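Local coordinates for protein chitinase (Paenibacillus sp. FPU-7, PDB 5GZT) that probably hydrolyses internal beta-1,4 linkages between N-acetylglucosamine units of chitin and chitodextrins, acting as a family 18 endochitinase, at residues T68-F73 with V88-I93; Y350-K355 with Y399-I404; V537-E542 with G593-S598; I941-A946 with M965-Y970. One frame throughout, in Å; residues are numbered along the deposited sequence.

Contact 1. Residues T68-F73 with V88-I93; sequences TLSGSF and VNSGTI. With NA (sodium ion), chain C; FMT (formic acid), chain K.
Phe-73 lays its CB against CG1 of Ile-93 at 4.2 Å, and its ring turns an edge to Thr-92 O, near the ring plane; Leu-69 CG, from the strand before the corner, lies over one face near the rim. With CG beside the backbone N (chi1 -56°), the ring folds back across the corner toward Leu-69. Both segments run parallel and turn a corner, at Gly-71 and at Ser-90 and Gly-91; a beta bulge shifts the pairing by one between Leu-69 and Ser-70, after which the ladder continues round the bend. Asn-89 N reaches Leu-69 O at 2.8 Å, Gly-71 N is bonded to Ser-90 O, Thr-92 N to Gly-71 O and Phe-73 N to Thr-92 O. A formic acid molecule, probably from the crystallisation liquor, bridges the strands, taking bonds from Ser-70 OG (2.8 Å to O2) and Asn-89 ND2 (3.2 Å to O1). Ser-72 O binds the sodium ion at 2.4 Å, with Glu-44, Thr-50 and Phe-52 completing the site. Such stacked coils are characteristic of a parallel beta-helix; here strand 40-47 flanks residues 68-70, while Val-76 of strand 72-78 packs against Leu-69 and Ile-93.

Contact 2. Residues Y350-K355 with Y399-I404; sequences YLTGLK and YNLDGI
Lys-355 and Asp-402 approach from opposite directions and close a salt bridge, NZ to OD2 at 2.6 Å, the tightest point where the end of helix 344-352 and its 3-10 extension meet the loop before strand 403-407. The lysine chain is extended beyond CG, which delivers its ammonium to the syn lone pair of OD2, on the side of the other carboxylate oxygen; OD1 stays 3.5 Å from NZ. Beside this pair the packing is thin. Thr-352 crosses Leu-401 at about a right angle, its CG2 meeting CD2 at 3.9 Å and lying 3.8 Å from Tyr-399 O. Its OG1 bonds Leu-348 O of its own helix and also meets a water on the looser side, at 3.0 Å, which donates to Tyr-399 O at 2.8 Å, near the exposed Asn-400. That asparagine, at positive phi, is the C-prime residue of the Schellman motif ending helix 382-398, and so turns the chain toward the barrel strand. Leu-401 meanwhile sinks between Val-363 and Val-365 of strand 362-368 and Phe-395 and Met-396 of the helix. This joint lies at the N-terminal end of a strand of the family 18 TIM barrel. Asp-402 also receives Lys-449 NZ at OD1 and Val-363 N at OD2; with two lysines and an amide gathered about it, the carboxylate is probably held ionised and fixed in its rotation.

Contact 3. Residues V537-E542 with G593-S598; sequences VWQNVE and GSTFIS
An antiparallel strand pair within the small five-stranded sheet of the first family 18 region holds this contact, and Trp-538 and Phe-596 form its hydrogen-bonded pair. Trp-538 N gives to Phe-596 O, and Phe-596 N returns the bond to Trp-538 O, each at 2.9 Å. Their side chains leave the same face side by side and form an offset edge-to-face pair: the edge of Phe-596 is directed at the face of the indole six-membered ring, with planes at 75° and centroids 5.4 Å apart. CD1 of Phe-596 approaches CE3 of Trp-538 at 3.4 Å. Phe-596 has CG anti to its N (chi1 170°) and Trp-538 has CG beside its own (chi1 -74°); these torsions lay the phenylalanine edge, at CD1 and CE1, against the CE3-CZ3 side of the indole. Val-541 CG2 adds to this apolar face against Phe-596 CB. In family 18 chitinases, a small domain of this kind is commonly inserted into the TIM barrel; here strand 534-538 runs between strands 561-563 and 596-598. On the face of Val-537 and Ile-597, Ile-562 touches both; Val-537 CG1 also meets Thr-595 CG2 at 3.8 Å. Beyond the paired strands, Val-541 N still grips Ser-594 O at 2.8 Å. A water accepts from Asn-540 N and bonds Ser-594 OG and Thr-595 OG1, bridging the two loops; Asn-540 ND2 is held by Ser-554 O.

Contact 4. Residues I941-A946 with M965-Y970; sequences IASAAA and MSVMTY
Two neighbouring parallel strands of the second family 18 TIM barrel meet here, where strands 938-943 and 964-967 run side by side with their short axes 30° apart. Ile-941 and Met-965 point the same way, CG1 of one lying 4.0 Å from CG of the other. Ser-966 N gives a nearly straight bond (173° at the hydrogen) to Ile-941 O at 2.8 Å; Ser-943 N donates to Ser-966 O, and Met-968 N reaches Ser-943 O at the end of the ladder. Ser-943 OG lies alongside Val-967, 3.7 Å from CG2, on the side covered by helices, and its polar partner is Tyr-1005 OH of helix 998-1007, which also binds Ala-944 O. Past the strands, the chain tightens into inverse gamma turns centred on Met-968 and Thr-969. The Met-968 side chain, bent at its last torsion (chi3 -71°), curls back over the Ser-943 carbonyl, its CE 3.4 Å from that O and 4.3 Å from Ala-944 CB, while Tyr-896 packs against both Ala-944 and Met-968. Where the backbones diverge, one water fills in for a direct bond, accepting from Ala-945 N at 2.9 Å and donating to Met-968 O at 2.8 Å.

How the contacts relate
The four contacts follow one another along the chain without interleaving, and none touches another. Contact 1 lies in the N-terminal parallel beta-helix, far from the rest: its centre is about 63 Å from that of contact 2 and about 99 Å from that of contact 4, on the opposite side of the chain's centre. Contacts 2 and 3 share the first family 18 region, centres about 40 Å apart, one at a helix-to-strand joint of the barrel and the other in the small antiparallel sheet inserted between the barrel's strands 527-532 and 619-623. Contact 4 belongs to the second such region, again about 40 Å from contact 2. The arrangement is that of a modular enzyme, with a separate beta-helix and two chitinase barrels in a single chain.

Contact 1. Residues T68-F73 with V88-I93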
loop_
_atom_site.group_PDB
_atom_site.type_symbol
_atom_site.label_atom_id
_atom_site.label_comp_id
_atom_site.label_asym_id
_atom_site.label_seq_id
_atom_site.Cartn_x
_atom_site.Cartn_y
_atom_site.Cartn_z
ATOM N N THR B 68 -13.599 7.647 -68.027
ATOM C CA THR B 68 -12.642 8.162 -67.055
ATOM C C THR B 68 -13.213 9.120 -66.061
ATOM O O THR B 68 -14.097 9.867 -66.378
ATOM C CB THR B 68 -11.248 8.565 -67.658
ATOM O OG1 THR B 68 -10.705 9.757 -67.085
ATOM C CG2 THR B 68 -11.209 8.593 -69.074
ATOM N N LEU B 69 -12.666 9.066 -64.841
ATOM C CA LEU B 69 -13.170 9.766 -63.666
ATOM C C LEU B 69 -12.066 10.606 -63.062
ATOM O O LEU B 69 -10.921 10.125 -62.869
ATOM C CB LEU B 69 -13.652 8.751 -62.574
ATOM C CG LEU B 69 -15.090 8.176 -62.652
ATOM C CD1 LEU B 69 -15.571 7.869 -64.051
ATOM C CD2 LEU B 69 -15.288 6.946 -61.745
ATOM N N SER B 70 -12.447 11.834 -62.711
ATOM C CA SER B 70 -11.624 12.768 -61.927
ATOM C C SER B 70 -12.535 13.451 -60.993
ATOM O O SER B 70 -13.481 14.056 -61.442
ATOM C CB SER B 70 -10.932 13.832 -62.810
ATOM O OG SER B 70 -10.117 13.150 -63.748
ATOM N N GLY B 71 -12.216 13.396 -59.709
ATOM C CA GLY B 71 -13.098 13.897 -58.691
ATOM C C GLY B 71 -13.146 12.994 -57.473
ATOM O O GLY B 71 -12.371 12.030 -57.366
ATOM N N SER B 72 -14.063 13.344 -56.567
ATOM C CA SER B 72 -14.271 12.651 -55.261
ATOM C C SER B 72 -15.567 11.884 -55.360
ATOM O O SER B 72 -16.606 12.514 -55.501
ATOM C CB SER B 72 -14.370 13.629 -54.102
ATOM O OG SER B 72 -14.268 12.951 -52.863
ATOM N N PHE B 73 -15.507 10.536 -55.344
ATOM C CA PHE B 73 -16.688 9.733 -55.597
ATOM C C PHE B 73 -16.998 8.854 -54.381
ATOM O O PHE B 73 -16.189 8.667 -53.480
ATOM C CB PHE B 73 -16.560 8.933 -56.886
ATOM C CG PHE B 73 -16.282 9.761 -58.105
ATOM C CD1 PHE B 73 -14.992 10.156 -58.415
ATOM C CD2 PHE B 73 -17.304 10.116 -58.966
ATOM C CE1 PHE B 73 -14.729 10.894 -59.561
ATOM C CE2 PHE B 73 -17.054 10.893 -60.110
ATOM C CZ PHE B 73 -15.762 11.273 -60.405
ATOM N N VAL B 88 -9.187 6.069 -63.718
ATOM C CA VAL B 88 -9.390 7.038 -62.697
ATOM C C VAL B 88 -8.124 7.889 -62.731
ATOM O O VAL B 88 -7.019 7.441 -62.397
ATOM C CB VAL B 88 -9.598 6.403 -61.335
ATOM C CG1 VAL B 88 -10.038 7.495 -60.338
ATOM C CG2 VAL B 88 -10.619 5.247 -61.437
ATOM N N ASN B 89 -8.318 9.135 -63.109
ATOM C CA ASN B 89 -7.216 10.057 -63.411
ATOM C C ASN B 89 -6.832 10.940 -62.271
ATOM O O ASN B 89 -5.681 11.414 -62.238
ATOM C CB ASN B 89 -7.613 10.919 -64.606
ATOM C CG ASN B 89 -7.413 10.217 -65.905
ATOM O OD1 ASN B 89 -7.166 9.007 -65.975
ATOM N ND2 ASN B 89 -7.438 10.995 -66.960
ATOM N N SER B 90 -7.792 11.251 -61.383
ATOM C CA SER B 90 -7.464 12.005 -60.175
ATOM C C SER B 90 -8.560 11.879 -59.122
ATOM O O SER B 90 -9.716 11.676 -59.448
ATOM C CB SER B 90 -7.200 13.508 -60.458
ATOM O OG SER B 90 -8.381 14.173 -60.636
ATOM N N GLY B 91 -8.168 12.078 -57.870
ATOM C CA GLY B 91 -9.145 12.241 -56.809
ATOM C C GLY B 91 -9.278 10.954 -56.016
ATOM O O GLY B 91 -8.279 10.248 -55.811
ATOM N N THR B 92 -10.507 10.683 -55.568
ATOM C CA THR B 92 -10.773 9.690 -54.517
ATOM C C THR B 92 -12.051 8.913 -54.841
ATOM O O THR B 92 -12.936 9.402 -55.508
ATOM C CB THR B 92 -10.953 10.328 -53.136
ATOM O OG1 THR B 92 -11.993 11.323 -53.238
ATOM C CG2 THR B 92 -9.644 10.884 -52.594
ATOM N N ILE B 93 -12.088 7.655 -54.402
ATOM C CA ILE B 93 -13.271 6.785 -54.533
ATOM C C ILE B 93 -13.366 6.062 -53.203
ATOM O O ILE B 93 -12.397 5.448 -52.730
ATOM C CB ILE B 93 -13.211 5.765 -55.674
ATOM C CG1 ILE B 93 -13.211 6.421 -57.059
ATOM C CG2 ILE B 93 -14.435 4.882 -55.623
ATOM C CD1 ILE B 93 -12.771 5.482 -58.186
HETATM NA NA NA C . -18.020 14.468 -55.477
HETATM C C FMT K . -7.484 14.793 -65.737
HETATM O O1 FMT K . -8.000 14.100 -66.630
HETATM O O2 FMT K . -7.858 14.719 -64.438
#

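Contact 2. Residues Y350-K355 with Y399-I404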
loop_
_atom_site.group_PDB
_atom_site.type_symbol
_atom_site.label_atom_id
_atom_site.label_comp_id
_atom_site.label_asym_id
_atom_site.label_seq_id
_atom_site.Cartn_x
_atom_site.Cartn_y
_atom_site.Cartn_z
ATOM N N TYR B 350 -2.655 16.372 9.454
ATOM C CA TYR B 350 -2.113 15.329 10.354
ATOM C C TYR B 350 -1.517 14.169 9.553
ATOM O O TYR B 350 -0.460 13.651 9.910
ATOM C CB TYR B 350 -3.171 14.823 11.367
ATOM C CG TYR B 350 -2.722 13.580 12.091
ATOM C CD1 TYR B 350 -1.966 13.650 13.276
ATOM C CD2 TYR B 350 -3.046 12.319 11.586
ATOM C CE1 TYR B 350 -1.540 12.483 13.936
ATOM C CE2 TYR B 350 -2.622 11.165 12.237
ATOM C CZ TYR B 350 -1.873 11.259 13.395
ATOM O OH TYR B 350 -1.478 10.099 13.996
ATOM N N LEU B 351 -2.184 13.806 8.464
ATOM C CA LEU B 351 -1.832 12.641 7.655
ATOM C C LEU B 351 -0.576 12.827 6.786
ATOM O O LEU B 351 0.313 11.925 6.745
ATOM C CB LEU B 351 -3.028 12.196 6.783
ATOM C CG LEU B 351 -4.276 11.713 7.589
ATOM C CD1 LEU B 351 -5.473 11.625 6.672
ATOM C CD2 LEU B 351 -4.048 10.368 8.294
ATOM N N THR B 352 -0.474 13.991 6.129
ATOM C CA THR B 352 0.766 14.308 5.390
ATOM C C THR B 352 1.924 14.452 6.358
ATOM O O THR B 352 3.018 14.106 6.014
ATOM C CB THR B 352 0.612 15.541 4.521
ATOM O OG1 THR B 352 0.158 16.599 5.358
ATOM C CG2 THR B 352 -0.444 15.276 3.413
ATOM N N GLY B 353 1.635 14.900 7.576
ATOM C CA GLY B 353 2.604 15.002 8.649
ATOM C C GLY B 353 3.182 13.677 9.088
ATOM O O GLY B 353 4.210 13.659 9.730
ATOM N N LEU B 354 2.554 12.559 8.708
ATOM C CA LEU B 354 3.103 11.232 9.021
ATOM C C LEU B 354 4.292 10.889 8.164
ATOM O O LEU B 354 5.004 9.930 8.479
ATOM C CB LEU B 354 2.055 10.111 8.866
ATOM C CG LEU B 354 0.838 10.239 9.768
ATOM C CD1 LEU B 354 -0.185 9.237 9.276
ATOM C CD2 LEU B 354 1.236 10.044 11.217
ATOM N N LYS B 355 4.531 11.679 7.119
ATOM C CA LYS B 355 5.804 11.576 6.370
ATOM C C LYS B 355 7.081 11.651 7.214
ATOM O O LYS B 355 8.081 11.042 6.872
ATOM C CB LYS B 355 5.853 12.574 5.239
ATOM C CG LYS B 355 4.891 12.199 4.136
ATOM C CD LYS B 355 4.829 13.223 3.018
ATOM C CE LYS B 355 3.678 12.884 2.087
ATOM N NZ LYS B 355 3.863 13.390 0.716
ATOM N N TYR B 399 -3.512 20.541 -0.693
ATOM C CA TYR B 399 -3.047 19.759 0.484
ATOM C C TYR B 399 -1.696 19.081 0.351
ATOM O O TYR B 399 -1.286 18.344 1.264
ATOM C CB TYR B 399 -4.141 18.776 0.888
ATOM C CG TYR B 399 -5.464 19.486 1.163
ATOM C CD1 TYR B 399 -5.629 20.242 2.310
ATOM C CD2 TYR B 399 -6.508 19.400 0.283
ATOM C CE1 TYR B 399 -6.829 20.867 2.584
ATOM C CE2 TYR B 399 -7.699 20.037 0.513
ATOM C CZ TYR B 399 -7.859 20.754 1.686
ATOM O OH TYR B 399 -9.036 21.404 1.924
ATOM N N ASN B 400 -0.957 19.405 -0.711
ATOM C CA ASN B 400 0.405 18.885 -0.938
ATOM C C ASN B 400 0.441 17.350 -1.098
ATOM O O ASN B 400 1.308 16.670 -0.564
ATOM C CB ASN B 400 1.362 19.306 0.183
ATOM C CG ASN B 400 1.478 20.835 0.304
ATOM O OD1 ASN B 400 1.668 21.570 -0.694
ATOM N ND2 ASN B 400 1.385 21.313 1.531
ATOM N N LEU B 401 -0.501 16.845 -1.853
ATOM C CA LEU B 401 -0.639 15.399 -2.044
ATOM C C LEU B 401 0.195 14.925 -3.229
ATOM O O LEU B 401 0.644 15.725 -4.084
ATOM C CB LEU B 401 -2.116 15.057 -2.280
ATOM C CG LEU B 401 -3.061 15.583 -1.191
ATOM C CD1 LEU B 401 -4.481 15.249 -1.527
ATOM C CD2 LEU B 401 -2.665 15.104 0.211
ATOM N N ASP B 402 0.324 13.606 -3.307
ATOM C CA ASP B 402 1.174 12.975 -4.236
ATOM C C ASP B 402 0.452 12.393 -5.392
ATOM O O ASP B 402 1.060 11.745 -6.242
ATOM C CB ASP B 402 1.972 11.937 -3.516
ATOM C CG ASP B 402 2.814 12.521 -2.409
ATOM O OD1 ASP B 402 3.734 13.298 -2.737
ATOM O OD2 ASP B 402 2.610 12.184 -1.207
ATOM N N GLY B 403 -0.845 12.620 -5.499
ATOM C CA GLY B 403 -1.565 12.065 -6.638
ATOM C C GLY B 403 -3.044 11.990 -6.406
ATOM O O GLY B 403 -3.529 12.454 -5.386
ATOM N N ILE B 404 -3.758 11.401 -7.358
ATOM C CA ILE B 404 -5.210 11.416 -7.372
ATOM C C ILE B 404 -5.648 9.989 -7.705
ATOM O O ILE B 404 -5.127 9.361 -8.678
ATOM C CB ILE B 404 -5.774 12.296 -8.515
ATOM C CG1 ILE B 404 -5.420 13.787 -8.314
ATOM C CG2 ILE B 404 -7.279 12.229 -8.654
ATOM C CD1 ILE B 404 -5.726 14.632 -9.557
HETATM O O HOH W 1 -2.042 18.104 3.977
#

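Contact 3. Residues V537-E542 with G593-S598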
loop_
_atom_site.group_PDB
_atom_site.type_symbol
_atom_site.label_atom_id
_atom_site.label_comp_id
_atom_site.label_asym_id
_atom_site.label_seq_id
_atom_site.Cartn_x
_atom_site.Cartn_y
_atom_site.Cartn_z
ATOM N N VAL B 537 -22.132 -9.973 7.195
ATOM C CA VAL B 537 -22.902 -10.694 8.155
ATOM C C VAL B 537 -24.186 -11.175 7.514
ATOM O O VAL B 537 -24.778 -10.412 6.715
ATOM C CB VAL B 537 -23.247 -9.762 9.351
ATOM C CG1 VAL B 537 -24.007 -10.478 10.403
ATOM C CG2 VAL B 537 -21.984 -9.232 10.023
ATOM N N TRP B 538 -24.607 -12.405 7.845
ATOM C CA TRP B 538 -25.939 -12.903 7.564
ATOM C C TRP B 538 -26.585 -13.347 8.861
ATOM O O TRP B 538 -25.946 -14.046 9.664
ATOM C CB TRP B 538 -25.923 -14.125 6.679
ATOM C CG TRP B 538 -25.614 -13.978 5.246
ATOM C CD1 TRP B 538 -26.485 -14.249 4.177
ATOM C CD2 TRP B 538 -24.335 -13.743 4.648
ATOM N NE1 TRP B 538 -25.812 -14.142 3.003
ATOM C CE2 TRP B 538 -24.493 -13.866 3.255
ATOM C CE3 TRP B 538 -23.042 -13.536 5.164
ATOM C CZ2 TRP B 538 -23.417 -13.720 2.356
ATOM C CZ3 TRP B 538 -21.982 -13.347 4.292
ATOM C CH2 TRP B 538 -22.176 -13.476 2.890
ATOM N N GLN B 539 -27.846 -12.929 9.089
ATOM C CA GLN B 539 -28.645 -13.414 10.221
ATOM C C GLN B 539 -29.632 -14.444 9.781
ATOM O O GLN B 539 -29.843 -14.659 8.570
ATOM C CB GLN B 539 -29.348 -12.213 10.902
ATOM C CG GLN B 539 -28.361 -11.325 11.631
ATOM C CD GLN B 539 -29.016 -10.221 12.444
ATOM O OE1 GLN B 539 -30.149 -9.780 12.157
ATOM N NE2 GLN B 539 -28.270 -9.715 13.414
ATOM N N ASN B 540 -30.202 -15.138 10.747
ATOM C CA ASN B 540 -31.156 -16.210 10.486
ATOM C C ASN B 540 -30.684 -17.215 9.454
ATOM O O ASN B 540 -31.460 -17.626 8.561
ATOM C CB ASN B 540 -32.550 -15.609 10.056
ATOM C CG ASN B 540 -33.131 -14.726 11.158
ATOM O OD1 ASN B 540 -33.222 -15.139 12.282
ATOM N ND2 ASN B 540 -33.313 -13.488 10.877
ATOM N N VAL B 541 -29.497 -17.758 9.700
ATOM C CA VAL B 541 -28.889 -18.778 8.836
ATOM C C VAL B 541 -29.273 -20.105 9.407
ATOM O O VAL B 541 -29.262 -20.277 10.617
ATOM C CB VAL B 541 -27.349 -18.583 8.828
ATOM C CG1 VAL B 541 -26.603 -19.665 8.061
ATOM C CG2 VAL B 541 -27.026 -17.200 8.298
ATOM N N GLU B 542 -29.628 -21.076 8.560
ATOM C CA GLU B 542 -29.996 -22.365 9.064
ATOM C C GLU B 542 -28.783 -22.962 9.800
ATOM O O GLU B 542 -27.636 -22.848 9.374
ATOM C CB GLU B 542 -30.389 -23.346 7.916
ATOM C CG GLU B 542 -31.705 -22.898 7.237
ATOM C CD GLU B 542 -32.111 -23.695 6.001
ATOM O OE1 GLU B 542 -31.382 -24.609 5.449
ATOM O OE2 GLU B 542 -33.202 -23.317 5.590
ATOM N N GLY B 593 -24.566 -20.645 15.168
ATOM C CA GLY B 593 -25.819 -21.344 15.027
ATOM C C GLY B 593 -26.935 -20.501 14.349
ATOM O O GLY B 593 -27.933 -21.047 13.960
ATOM N N SER B 594 -26.728 -19.201 14.119
ATOM C CA SER B 594 -27.772 -18.420 13.523
ATOM C C SER B 594 -27.198 -17.235 12.780
ATOM O O SER B 594 -27.706 -16.830 11.686
ATOM C CB SER B 594 -28.765 -18.019 14.650
ATOM O OG SER B 594 -29.523 -16.978 14.147
ATOM N N THR B 595 -26.182 -16.591 13.365
ATOM C CA THR B 595 -25.434 -15.576 12.627
ATOM C C THR B 595 -24.117 -16.078 12.048
ATOM O O THR B 595 -23.293 -16.634 12.797
ATOM C CB THR B 595 -25.209 -14.397 13.546
ATOM O OG1 THR B 595 -26.471 -13.994 14.064
ATOM C CG2 THR B 595 -24.558 -13.320 12.874
ATOM N N PHE B 596 -23.909 -15.802 10.771
ATOM C CA PHE B 596 -22.705 -16.139 10.019
ATOM C C PHE B 596 -21.927 -14.867 9.658
ATOM O O PHE B 596 -22.491 -13.874 9.200
ATOM C CB PHE B 596 -23.074 -16.902 8.734
ATOM C CG PHE B 596 -21.962 -17.094 7.801
ATOM C CD1 PHE B 596 -21.649 -16.121 6.916
ATOM C CD2 PHE B 596 -21.202 -18.276 7.796
ATOM C CE1 PHE B 596 -20.621 -16.293 6.032
ATOM C CE2 PHE B 596 -20.150 -18.441 6.922
ATOM C CZ PHE B 596 -19.861 -17.457 6.049
ATOM N N ILE B 597 -20.616 -14.884 9.893
ATOM C CA ILE B 597 -19.799 -13.688 9.713
ATOM C C ILE B 597 -18.627 -14.082 8.855
ATOM O O ILE B 597 -17.799 -14.930 9.270
ATOM C CB ILE B 597 -19.304 -13.162 11.081
ATOM C CG1 ILE B 597 -20.490 -12.756 11.938
ATOM C CG2 ILE B 597 -18.365 -11.996 10.888
ATOM C CD1 ILE B 597 -20.285 -12.259 13.363
ATOM N N SER B 598 -18.481 -13.425 7.712
ATOM C CA SER B 598 -17.386 -13.633 6.840
ATOM C C SER B 598 -16.445 -12.514 7.033
ATOM O O SER B 598 -16.865 -11.414 6.936
ATOM C CB SER B 598 -17.830 -13.648 5.354
ATOM O OG SER B 598 -16.721 -13.471 4.512
HETATM O O HOH W 2 -29.126 -14.543 13.437
HETATM O O HOH W 3 -32.265 -17.860 14.042
#

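Contact 4. Residues I941-A946 with M965-Y970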
loop_
_atom_site.group_PDB
_atom_site.type_symbol
_atom_site.label_atom_id
_atom_site.label_comp_id
_atom_site.label_asym_id
_atom_site.label_seq_id
_atom_site.Cartn_x
_atom_site.Cartn_y
_atom_site.Cartn_z
ATOM N N ILE B 941 21.794 -8.659 39.087
ATOM C CA ILE B 941 22.280 -7.420 38.529
ATOM C C ILE B 941 21.140 -6.482 38.327
ATOM O O ILE B 941 19.958 -6.898 38.381
ATOM C CB ILE B 941 22.904 -7.589 37.145
ATOM C CG1 ILE B 941 21.852 -8.105 36.113
ATOM C CG2 ILE B 941 23.996 -8.617 37.235
ATOM C CD1 ILE B 941 22.501 -8.215 34.698
ATOM N N ALA B 942 21.489 -5.220 38.173
ATOM C CA ALA B 942 20.591 -4.222 37.573
ATOM C C ALA B 942 21.001 -4.051 36.171
ATOM O O ALA B 942 22.181 -3.991 35.907
ATOM C CB ALA B 942 20.714 -2.897 38.241
ATOM N N SER B 943 20.031 -3.935 35.261
ATOM C CA SER B 943 20.257 -3.901 33.829
ATOM C C SER B 943 19.413 -2.814 33.149
ATOM O O SER B 943 18.447 -2.275 33.723
ATOM C CB SER B 943 19.998 -5.291 33.224
ATOM O OG SER B 943 18.644 -5.701 33.402
ATOM N N ALA B 944 19.812 -2.438 31.941
ATOM C CA ALA B 944 19.264 -1.288 31.249
ATOM C C ALA B 944 18.357 -1.701 30.068
ATOM O O ALA B 944 18.364 -2.861 29.589
ATOM C CB ALA B 944 20.369 -0.320 30.814
ATOM N N ALA B 945 17.616 -0.715 29.610
ATOM C CA ALA B 945 16.542 -0.878 28.598
ATOM C C ALA B 945 17.001 -0.774 27.163
ATOM O O ALA B 945 16.387 -1.370 26.294
ATOM C CB ALA B 945 15.436 0.141 28.862
ATOM N N ALA B 946 18.069 -0.018 26.897
ATOM C CA ALA B 946 18.402 0.332 25.537
ATOM C C ALA B 946 18.926 -0.811 24.689
ATOM O O ALA B 946 19.619 -1.741 25.190
ATOM C CB ALA B 946 19.390 1.486 25.510
ATOM N N MET B 965 17.330 -10.348 37.152
ATOM C CA MET B 965 17.838 -9.058 36.641
ATOM C C MET B 965 16.815 -8.017 37.031
ATOM O O MET B 965 15.648 -8.210 36.683
ATOM C CB MET B 965 17.942 -9.096 35.110
ATOM C CG MET B 965 18.808 -10.236 34.631
ATOM S SD MET B 965 18.783 -10.176 32.844
ATOM C CE MET B 965 19.770 -11.619 32.520
ATOM N N SER B 966 17.209 -6.952 37.728
ATOM C CA SER B 966 16.322 -5.851 38.071
ATOM C C SER B 966 16.391 -4.896 36.902
ATOM O O SER B 966 17.431 -4.211 36.724
ATOM C CB SER B 966 16.751 -5.190 39.387
ATOM O OG SER B 966 16.539 -6.055 40.503
ATOM N N VAL B 967 15.390 -4.950 35.981
ATOM C CA VAL B 967 15.505 -4.222 34.759
ATOM C C VAL B 967 14.966 -2.796 35.023
ATOM O O VAL B 967 13.837 -2.580 35.557
ATOM C CB VAL B 967 14.707 -4.854 33.589
ATOM C CG1 VAL B 967 14.990 -4.146 32.239
ATOM C CG2 VAL B 967 15.044 -6.313 33.491
ATOM N N MET B 968 15.796 -1.824 34.629
ATOM C CA MET B 968 15.531 -0.402 34.848
ATOM C C MET B 968 14.576 0.090 33.732
ATOM O O MET B 968 14.992 0.752 32.782
ATOM C CB MET B 968 16.896 0.371 34.903
ATOM C CG MET B 968 17.652 -0.005 36.207
ATOM S SD MET B 968 19.233 0.909 36.345
ATOM C CE MET B 968 20.262 0.194 35.106
ATOM N N THR B 969 13.299 -0.255 33.898
ATOM C CA THR B 969 12.236 0.023 32.920
ATOM C C THR B 969 11.741 1.455 33.249
ATOM O O THR B 969 10.608 1.688 33.775
ATOM C CB THR B 969 11.134 -1.056 33.056
ATOM O OG1 THR B 969 10.830 -1.228 34.440
ATOM C CG2 THR B 969 11.595 -2.377 32.421
ATOM N N TYR B 970 12.661 2.398 33.041
ATOM C CA TYR B 970 12.465 3.823 33.353
ATOM C C TYR B 970 13.597 4.643 32.750
ATOM O O TYR B 970 14.430 4.076 32.055
ATOM C CB TYR B 970 12.167 4.061 34.817
ATOM C CG TYR B 970 13.162 3.472 35.797
ATOM C CD1 TYR B 970 14.488 3.949 35.871
ATOM C CD2 TYR B 970 12.777 2.507 36.684
ATOM C CE1 TYR B 970 15.391 3.437 36.823
ATOM C CE2 TYR B 970 13.675 1.967 37.595
ATOM C CZ TYR B 970 14.956 2.423 37.655
ATOM O OH TYR B 970 15.725 1.865 38.575
HETATM O O HOH W 4 17.388 1.484 31.519
#